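Local coordinates for protein diaminopimelate decarboxylase (PDB 4XG1) that probably catalyses the pyridoxal-phosphate-dependent decarboxylation of meso-diaminopimelate to L-lysine, the final step of lysine biosynthesis, as a homodimer, at residues S64-N70 / R89-A93; I212-D216 / A259-M264; C388-E392 / R404-L409. All coordinates share one frame; numbering follows the deposited sequence.

In the fold
The three contacts follow one another along the chain without overlap. Contacts 1 and 2 both join helices that surround the parallel strands of the TIM barrel, the pyridoxal-binding domain. Their centres lie about 31 Å apart, and their nearest atoms are about 22 Å apart. Contact 3 lies at the end of a hairpin in the mixed sheet of the other domain, where strand 391-396 pairs with 399-404. It lies about 43 Å from contact 2, centre to centre, and on the opposite side of the chain's centre. Contacts 1 and 3 touch, with centres about 17 Å apart, through Asn-65 and Arg-404. Both meet the second subunit, so barrel, sheet domain and dimer partner come together there.

Contact 1: S64-N70 / R89-A93; sequences SNLAVLN and RVIQA. With SCN (thiocyanate ion), chain E.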
loop_
_atom_site.group_PDB
_atom_site.type_symbol
_atom_site.label_atom_id
_atom_site.label_comp_id
_atom_site.label_asym_id
_atom_site.label_seq_id
_atom_site.Cartn_x
_atom_site.Cartn_y
_atom_site.Cartn_z
ATOM N N SER B 64 -3.182 -2.273 13.660
ATOM C CA SER B 64 -2.144 -2.764 14.534
ATOM C C SER B 64 -1.630 -1.682 15.472
ATOM O O SER B 64 -0.610 -1.865 16.161
ATOM C CB SER B 64 -0.983 -3.290 13.673
ATOM O OG SER B 64 -1.488 -3.979 12.555
ATOM N N ASN B 65 -2.336 -0.573 15.528
ATOM C CA ASN B 65 -1.903 0.499 16.389
ATOM C C ASN B 65 -1.768 0.044 17.852
ATOM O O ASN B 65 -2.624 -0.660 18.346
ATOM C CB ASN B 65 -2.872 1.639 16.302
ATOM C CG ASN B 65 -2.474 2.790 17.200
ATOM O OD1 ASN B 65 -2.861 2.838 18.371
ATOM N ND2 ASN B 65 -1.676 3.695 16.682
ATOM N N LEU B 66 -0.704 0.485 18.532
ATOM C CA LEU B 66 -0.416 0.032 19.887
ATOM C C LEU B 66 -1.576 0.324 20.895
ATOM O O LEU B 66 -1.871 -0.491 21.724
ATOM C CB LEU B 66 0.845 0.660 20.414
ATOM C CG LEU B 66 2.147 0.331 19.722
ATOM C CD1 LEU B 66 3.296 0.920 20.533
ATOM C CD2 LEU B 66 2.353 -1.122 19.559
ATOM N N ALA B 67 -2.199 1.470 20.795
ATOM C CA ALA B 67 -3.258 1.833 21.688
ATOM C C ALA B 67 -4.424 0.926 21.436
ATOM O O ALA B 67 -5.081 0.510 22.362
ATOM C CB ALA B 67 -3.687 3.287 21.498
ATOM N N VAL B 68 -4.696 0.643 20.175
ATOM C CA VAL B 68 -5.796 -0.218 19.812
ATOM C C VAL B 68 -5.553 -1.603 20.363
ATOM O O VAL B 68 -6.442 -2.238 20.889
ATOM C CB VAL B 68 -5.954 -0.274 18.296
ATOM C CG1 VAL B 68 -6.924 -1.383 17.877
ATOM C CG2 VAL B 68 -6.469 1.063 17.807
ATOM N N LEU B 69 -4.352 -2.088 20.213
ATOM C CA LEU B 69 -4.050 -3.422 20.650
ATOM C C LEU B 69 -4.214 -3.454 22.147
ATOM O O LEU B 69 -4.645 -4.451 22.716
ATOM C CB LEU B 69 -2.615 -3.807 20.284
ATOM C CG LEU B 69 -2.410 -4.017 18.792
ATOM C CD1 LEU B 69 -1.011 -4.550 18.500
ATOM C CD2 LEU B 69 -3.480 -4.940 18.195
ATOM N N ASN B 70 -3.804 -2.368 22.777
ATOM C CA ASN B 70 -3.803 -2.290 24.213
ATOM C C ASN B 70 -5.204 -2.341 24.746
ATOM O O ASN B 70 -5.455 -2.995 25.735
ATOM C CB ASN B 70 -3.114 -1.008 24.665
ATOM C CG ASN B 70 -3.129 -0.854 26.178
ATOM O OD1 ASN B 70 -3.901 -0.073 26.693
ATOM N ND2 ASN B 70 -2.295 -1.634 26.880
ATOM N N ARG B 89 4.524 -5.978 18.235
ATOM C CA ARG B 89 3.515 -4.967 18.488
ATOM C C ARG B 89 2.625 -5.400 19.640
ATOM O O ARG B 89 2.367 -4.646 20.563
ATOM C CB ARG B 89 2.634 -4.724 17.253
ATOM C CG ARG B 89 3.206 -3.734 16.256
ATOM C CD ARG B 89 2.281 -3.523 15.061
ATOM N NE ARG B 89 2.689 -2.388 14.255
ATOM C CZ ARG B 89 2.513 -1.114 14.596
ATOM N NH1 ARG B 89 1.871 -0.768 15.721
ATOM N NH2 ARG B 89 2.972 -0.141 13.824
ATOM N N VAL B 90 2.167 -6.641 19.590
ATOM C CA VAL B 90 1.290 -7.144 20.632
ATOM C C VAL B 90 1.952 -7.197 22.020
ATOM O O VAL B 90 1.349 -6.835 23.014
ATOM C CB VAL B 90 0.771 -8.529 20.273
ATOM C CG1 VAL B 90 0.178 -9.209 21.514
ATOM C CG2 VAL B 90 -0.295 -8.408 19.203
ATOM N N ILE B 91 3.191 -7.641 22.076
ATOM C CA ILE B 91 3.909 -7.631 23.325
ATOM C C ILE B 91 4.096 -6.229 23.818
ATOM O O ILE B 91 3.851 -5.931 24.994
ATOM C CB ILE B 91 5.273 -8.282 23.190
ATOM C CG1 ILE B 91 5.099 -9.804 23.029
ATOM C CG2 ILE B 91 6.112 -7.994 24.430
ATOM C CD1 ILE B 91 6.328 -10.512 22.492
ATOM N N GLN B 92 4.504 -5.348 22.915
ATOM C CA GLN B 92 4.694 -3.961 23.265
ATOM C C GLN B 92 3.428 -3.410 23.911
ATOM O O GLN B 92 3.508 -2.664 24.854
ATOM C CB GLN B 92 5.075 -3.153 22.011
ATOM C CG GLN B 92 5.660 -1.808 22.350
ATOM C CD GLN B 92 6.944 -1.892 23.121
ATOM O OE1 GLN B 92 7.081 -1.246 24.163
ATOM N NE2 GLN B 92 7.887 -2.682 22.638
ATOM N N ALA B 93 2.267 -3.723 23.344
ATOM C CA ALA B 93 1.006 -3.179 23.825
ATOM C C ALA B 93 0.502 -3.855 25.089
ATOM O O ALA B 93 -0.558 -3.493 25.598
ATOM C CB ALA B 93 -0.045 -3.271 22.740
HETATM S S SCN E . 1.125 -1.677 10.367
HETATM C C SCN E . 2.581 -1.681 10.734
HETATM N N SCN E . 3.705 -1.705 11.014
#
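Arg-89 reaches across to the start of helix 66-74. Its chain is extended from CG to NE, and its CD lies 3.6 Å from Ser-64 CB. From there NH1 gives a weak, bent hydrogen bond to Ser-64 O (2.7 Å, 116°). The stronger partner of NH1 is Glu-416 of the second subunit, a salt bridge. A thiocyanate ion sits at the guanidinium edge, and its N takes weak bonds from NE and NH2. The side chain of Leu-66 crosses that of Arg-89 at about a right angle, with CD2 3.7 Å from Arg-89 O. With Arg-89 cut back to an alanine, Glu-416 of the second subunit would probably lose one of its arginines, and a gap would open beside Ser-64 and Leu-66. Val-90 CG2 meets Leu-69 CD1 at 4.0 Å. Gln-92 adds its CG against Leu-66 CD1. Ala-93 closes the segment, its CB 3.6 Å from Leu-69 CB and close to Leu-66 O. Its own O accepts from Asn-70 ND2 in a nearly straight bond (2.8 Å, 177°). Asn-70 has CG anti to the backbone N (chi1 178°), which swings its amide plane out to that oxygen. The chemistry is divided: the small Ala-93 lets the backbones close up beside the leucines, Asn-70 ties down the chain after helix 84-92, and the arginine carries the packing to the dimer interface.

Contact 2: I212-D216 / A259-M264; sequences IEALD and AIINRM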
loop_
_atom_site.group_PDB
_atom_site.type_symbol
_atom_site.label_atom_id
_atom_site.label_comp_id
_atom_site.label_asym_id
_atom_site.label_seq_id
_atom_site.Cartn_x
_atom_site.Cartn_y
_atom_site.Cartn_z
ATOM N N ILE B 212 -21.058 -21.887 8.939
ATOM C CA ILE B 212 -21.621 -23.123 9.460
ATOM C C ILE B 212 -21.178 -24.284 8.621
ATOM O O ILE B 212 -20.696 -25.307 9.104
ATOM C CB ILE B 212 -23.149 -23.071 9.441
ATOM C CG1 ILE B 212 -23.680 -21.919 10.292
ATOM C CG2 ILE B 212 -23.699 -24.370 9.983
ATOM C CD1 ILE B 212 -23.224 -21.921 11.738
ATOM N N GLU B 213 -21.363 -24.137 7.326
ATOM C CA GLU B 213 -20.902 -25.180 6.424
ATOM C C GLU B 213 -19.477 -25.583 6.718
ATOM O O GLU B 213 -19.159 -26.759 6.761
ATOM C CB GLU B 213 -21.070 -24.766 4.976
ATOM C CG GLU B 213 -20.907 -25.982 4.071
ATOM C CD GLU B 213 -21.492 -25.845 2.674
ATOM O OE1 GLU B 213 -22.167 -24.827 2.335
ATOM O OE2 GLU B 213 -21.291 -26.795 1.900
ATOM N N ALA B 214 -18.620 -24.605 6.940
ATOM C CA ALA B 214 -17.218 -24.851 7.251
ATOM C C ALA B 214 -17.029 -25.563 8.590
ATOM O O ALA B 214 -16.242 -26.516 8.711
ATOM C CB ALA B 214 -16.456 -23.531 7.267
ATOM N N LEU B 215 -17.749 -25.081 9.594
ATOM C CA LEU B 215 -17.733 -25.737 10.881
ATOM C C LEU B 215 -18.076 -27.241 10.800
ATOM O O LEU B 215 -17.258 -28.121 11.183
ATOM C CB LEU B 215 -18.694 -25.023 11.824
ATOM C CG LEU B 215 -18.933 -25.645 13.189
ATOM C CD1 LEU B 215 -17.602 -25.946 13.841
ATOM C CD2 LEU B 215 -19.745 -24.704 14.014
ATOM N N ASP B 216 -19.261 -27.535 10.260
ATOM C CA ASP B 216 -19.693 -28.928 10.041
ATOM C C ASP B 216 -18.560 -29.798 9.533
ATOM O O ASP B 216 -18.262 -30.828 10.116
ATOM C CB ASP B 216 -20.881 -28.972 9.076
ATOM C CG ASP B 216 -22.177 -28.404 9.698
ATOM O OD1 ASP B 216 -22.193 -28.163 10.933
ATOM O OD2 ASP B 216 -23.171 -28.180 8.962
ATOM N N ALA B 259 -25.389 -18.821 16.230
ATOM C CA ALA B 259 -25.473 -19.918 15.263
ATOM C C ALA B 259 -24.309 -20.911 15.440
ATOM O O ALA B 259 -24.496 -22.155 15.442
ATOM C CB ALA B 259 -25.505 -19.373 13.856
ATOM N N ILE B 260 -23.111 -20.387 15.620
ATOM C CA ILE B 260 -21.955 -21.262 15.741
ATOM C C ILE B 260 -22.016 -22.064 17.029
ATOM O O ILE B 260 -21.575 -23.244 17.073
ATOM C CB ILE B 260 -20.636 -20.456 15.621
ATOM C CG1 ILE B 260 -20.386 -20.088 14.165
ATOM C CG2 ILE B 260 -19.434 -21.258 16.118
ATOM C CD1 ILE B 260 -19.351 -19.006 13.958
ATOM N N ILE B 261 -22.521 -21.422 18.077
ATOM C CA ILE B 261 -22.573 -22.041 19.400
ATOM C C ILE B 261 -23.667 -23.099 19.432
ATOM O O ILE B 261 -23.391 -24.247 19.812
ATOM C CB ILE B 261 -22.863 -20.992 20.478
ATOM C CG1 ILE B 261 -21.760 -19.955 20.397
ATOM C CG2 ILE B 261 -23.047 -21.644 21.858
ATOM C CD1 ILE B 261 -20.726 -20.063 21.480
ATOM N N ASN B 262 -24.863 -22.719 18.971
ATOM C CA ASN B 262 -25.968 -23.664 18.785
ATOM C C ASN B 262 -25.418 -24.911 18.079
ATOM O O ASN B 262 -25.539 -26.039 18.613
ATOM C CB ASN B 262 -27.148 -23.063 18.008
ATOM C CG ASN B 262 -27.833 -21.908 18.747
ATOM O OD1 ASN B 262 -27.652 -21.736 19.946
ATOM N ND2 ASN B 262 -28.632 -21.118 18.026
ATOM N N ARG B 263 -24.729 -24.729 16.947
ATOM C CA ARG B 263 -24.112 -25.917 16.239
ATOM C C ARG B 263 -23.139 -26.752 17.068
ATOM O O ARG B 263 -22.805 -27.895 16.708
ATOM C CB ARG B 263 -23.392 -25.541 14.917
ATOM C CG ARG B 263 -24.157 -25.774 13.633
ATOM C CD ARG B 263 -24.743 -27.178 13.459
ATOM N NE ARG B 263 -23.755 -28.227 13.211
ATOM C CZ ARG B 263 -23.552 -29.354 13.910
ATOM N NH1 ARG B 263 -24.272 -29.669 14.981
ATOM N NH2 ARG B 263 -22.594 -30.206 13.517
ATOM N N MET B 264 -22.630 -26.173 18.144
ATOM C CA MET B 264 -21.715 -26.877 19.075
ATOM C C MET B 264 -22.475 -27.742 20.065
ATOM O O MET B 264 -21.853 -28.438 20.894
ATOM C CB MET B 264 -20.889 -25.894 19.891
ATOM C CG MET B 264 -19.810 -25.186 19.121
ATOM S SD MET B 264 -18.856 -26.258 18.008
ATOM C CE MET B 264 -17.531 -26.935 18.979
#
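Two neighbouring helices on the outside of the TIM barrel, 209-227 and 253-262, pack together here. Ile-212 and Leu-215 stand one turn apart and meet segment 259-264 through their branch tips. Ile-212 CD1 reaches over to Ala-259, 4.0 Å from its CB, and also approaches Ile-260 CG1. The other branch of Ile-212, CG2, lies against Arg-263 CG at 3.9 Å. Leu-215 has CG anti to the backbone N (chi1 174°). This sends CD2 between Ile-260 and Arg-263, 4.0 Å from Ile-260 CG2 and 3.8 Å from Arg-263 CB. Its CD1 comes more loosely to Met-264 SD, at 4.4 Å.

A salt bridge closes the rim of this apolar patch. Arg-263 is bent at chi2 and chi3, and the fold in its chain turns NE toward Asp-216. NE gives a nearly straight bond to Asp-216 OD1 (2.8 Å, 169°), which it meets on the syn side. NH2 adds a weak bond to the same oxygen at 3.3 Å. OD1 lies at the edge of the guanidinium, in its plane, but the carboxylate is turned steeply against that plane. OD1 thus accepts from NE and, weakly, from NH2, and the aliphatic part of the arginine remains packed on Ile-212 and Leu-215.

Beneath the pair, Ile-260 rests on Leu-271 and Phe-273 of barrel strand 270-273, and Met-264 also touches Leu-271. The helices follow strands 192-198 and 234-236, parallel neighbours in the barrel. Neither segment is touched by the second subunit.

Contact 3: C388-E392 / R404-L409; sequences CRAAE and REREEL
Glu-407 lies obliquely across Arg-389, with its CD 3.4 Å from Arg-389 CB. Its carboxylate grips both the backbone and the side chain of that residue. OE1 accepts from Arg-389 N at 2.9 Å, and OE2 accepts from Arg-389 NE at 3.1 Å in a salt bridge. Both donors stand above the carboxylate plane, which is turned 74° from the guanidinium. The bend of Arg-389 at chi3 (-84°) brings NE round to OE2. The same oxygen accepts a weak hydrogen bond from Arg-404 NH2, part of a second salt bridge, in a network of Arg-389, Arg-404 and Glu-407. OE2 thus serves both arginines and probably balances their charges. Asn-383 also holds Glu-407 OE1, and Asn-383 of the second subunit takes Arg-389 NH1. Glu-407 N returns a bond to Arg-389 O.

Further along, the segments run antiparallel at the open end of the hairpin of strands 391-396 and 399-404, in the mixed sheet of the C-terminal domain. Residues 388-390 lead in and 405-409 lead out. Glu-392 and Arg-404 are a hydrogen-bonded pair, with Glu-392 N to Arg-404 O at 2.8 Å and a bond back from Arg-404 N. Their side chains share one face of the sheet. Glu-392 OE1 lies 3.3 Å from Arg-404 CD, alongside the aliphatic chain. Glu-392 OE2 bonds to Tyr-33, and Arg-404 NH1 makes a salt bridge with Glu-416 of the second subunit. A water accepts from Arg-404 NE and lies between Ala-390 O and Glu-405 O.

Arg-406 lays one guanidinium face over Ala-391 N, offset toward the rim. NH1 donates to Pro-29 O and to a second water, which in turn donates to Cys-388 O. Cys-388 SG packs 3.8 Å from Leu-409 CD2.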
loop_
_atom_site.group_PDB
_atom_site.type_symbol
_atom_site.label_atom_id
_atom_site.label_comp_id
_atom_site.label_asym_id
_atom_site.label_seq_id
_atom_site.Cartn_x
_atom_site.Cartn_y
_atom_site.Cartn_z
ATOM N N CYS B 388 3.618 12.221 4.030
ATOM C CA CYS B 388 3.740 11.727 5.391
ATOM C C CYS B 388 2.483 10.987 5.816
ATOM O O CYS B 388 1.399 11.426 5.515
ATOM C CB CYS B 388 3.949 12.901 6.339
ATOM S SG CYS B 388 5.547 13.655 6.081
ATOM N N ARG B 389 2.646 9.899 6.530
ATOM C CA ARG B 389 1.516 9.187 7.025
ATOM C C ARG B 389 0.737 10.014 8.048
ATOM O O ARG B 389 1.318 10.772 8.839
ATOM C CB ARG B 389 1.872 7.796 7.610
ATOM C CG ARG B 389 1.925 6.771 6.505
ATOM C CD ARG B 389 2.101 5.345 6.973
ATOM N NE ARG B 389 3.512 5.027 7.200
ATOM C CZ ARG B 389 4.089 3.865 6.955
ATOM N NH1 ARG B 389 5.363 3.766 7.217
ATOM N NH2 ARG B 389 3.441 2.830 6.435
ATOM N N ALA B 390 -0.565 9.810 8.005
ATOM C CA ALA B 390 -1.522 10.533 8.783
ATOM C C ALA B 390 -1.381 10.296 10.259
ATOM O O ALA B 390 -0.845 9.294 10.707
ATOM C CB ALA B 390 -2.922 10.098 8.369
ATOM N N ALA B 391 -1.871 11.256 11.006
ATOM C CA ALA B 391 -1.968 11.125 12.445
ATOM C C ALA B 391 -3.126 10.223 12.731
ATOM O O ALA B 391 -4.062 10.196 11.973
ATOM C CB ALA B 391 -2.167 12.480 13.108
ATOM N N GLU B 392 -3.049 9.491 13.822
ATOM C CA GLU B 392 -4.138 8.671 14.266
ATOM C C GLU B 392 -4.462 9.067 15.690
ATOM O O GLU B 392 -3.579 9.190 16.533
ATOM C CB GLU B 392 -3.759 7.193 14.207
ATOM C CG GLU B 392 -3.637 6.642 12.816
ATOM C CD GLU B 392 -3.018 5.281 12.780
ATOM O OE1 GLU B 392 -1.840 5.178 12.405
ATOM O OE2 GLU B 392 -3.687 4.284 13.127
ATOM N N ARG B 404 -1.024 7.827 17.150
ATOM C CA ARG B 404 0.116 7.819 16.239
ATOM C C ARG B 404 0.370 9.194 15.653
ATOM O O ARG B 404 -0.478 9.780 14.984
ATOM C CB ARG B 404 -0.065 6.809 15.127
ATOM C CG ARG B 404 1.066 6.863 14.127
ATOM C CD ARG B 404 1.303 5.569 13.358
ATOM N NE ARG B 404 2.378 5.803 12.391
ATOM C CZ ARG B 404 3.463 5.042 12.215
ATOM N NH1 ARG B 404 3.666 3.934 12.863
ATOM N NH2 ARG B 404 4.320 5.385 11.312
ATOM N N GLU B 405 1.538 9.724 15.944
ATOM C CA GLU B 405 1.901 11.041 15.473
ATOM C C GLU B 405 2.039 11.043 13.963
ATOM O O GLU B 405 2.596 10.082 13.350
ATOM C CB GLU B 405 3.204 11.469 16.091
ATOM C CG GLU B 405 3.123 11.739 17.585
ATOM C CD GLU B 405 4.498 11.534 18.263
ATOM O OE1 GLU B 405 5.569 11.528 17.562
ATOM O OE2 GLU B 405 4.531 11.345 19.498
ATOM N N ARG B 406 1.558 12.133 13.360
ATOM C CA ARG B 406 1.832 12.392 11.962
ATOM C C ARG B 406 3.361 12.226 11.719
ATOM O O ARG B 406 4.186 12.733 12.494
ATOM C CB ARG B 406 1.379 13.803 11.598
ATOM C CG ARG B 406 1.407 14.049 10.111
ATOM C CD ARG B 406 0.902 15.398 9.699
ATOM N NE ARG B 406 -0.371 15.659 10.344
ATOM C CZ ARG B 406 -1.534 15.182 9.927
ATOM N NH1 ARG B 406 -1.632 14.406 8.844
ATOM N NH2 ARG B 406 -2.616 15.530 10.564
ATOM N N GLU B 407 3.745 11.557 10.653
ATOM C CA GLU B 407 5.173 11.538 10.299
ATOM C C GLU B 407 5.670 12.922 9.906
ATOM O O GLU B 407 4.928 13.728 9.359
ATOM C CB GLU B 407 5.427 10.588 9.153
ATOM C CG GLU B 407 5.129 9.167 9.525
ATOM C CD GLU B 407 5.194 8.223 8.358
ATOM O OE1 GLU B 407 5.136 8.637 7.164
ATOM O OE2 GLU B 407 5.341 7.005 8.651
ATOM N N GLU B 408 6.926 13.209 10.217
ATOM C CA GLU B 408 7.592 14.431 9.768
ATOM C C GLU B 408 8.349 14.113 8.455
ATOM O O GLU B 408 8.745 12.986 8.212
ATOM C CB GLU B 408 8.620 14.917 10.789
ATOM C CG GLU B 408 8.090 15.178 12.180
ATOM C CD GLU B 408 7.269 16.451 12.260
ATOM O OE1 GLU B 408 7.602 17.520 11.677
ATOM O OE2 GLU B 408 6.249 16.399 12.965
ATOM N N LEU B 409 8.547 15.148 7.646
ATOM C CA LEU B 409 9.210 15.007 6.377
ATOM C C LEU B 409 10.570 14.337 6.499
ATOM O O LEU B 409 10.871 13.441 5.731
ATOM C CB LEU B 409 9.416 16.360 5.693
ATOM C CG LEU B 409 8.200 17.130 5.230
ATOM C CD1 LEU B 409 8.656 18.492 4.707
ATOM C CD2 LEU B 409 7.449 16.381 4.156
HETATM O O HOH W 1 0.448 13.693 6.520
HETATM O O HOH W 2 1.917 8.523 11.274
#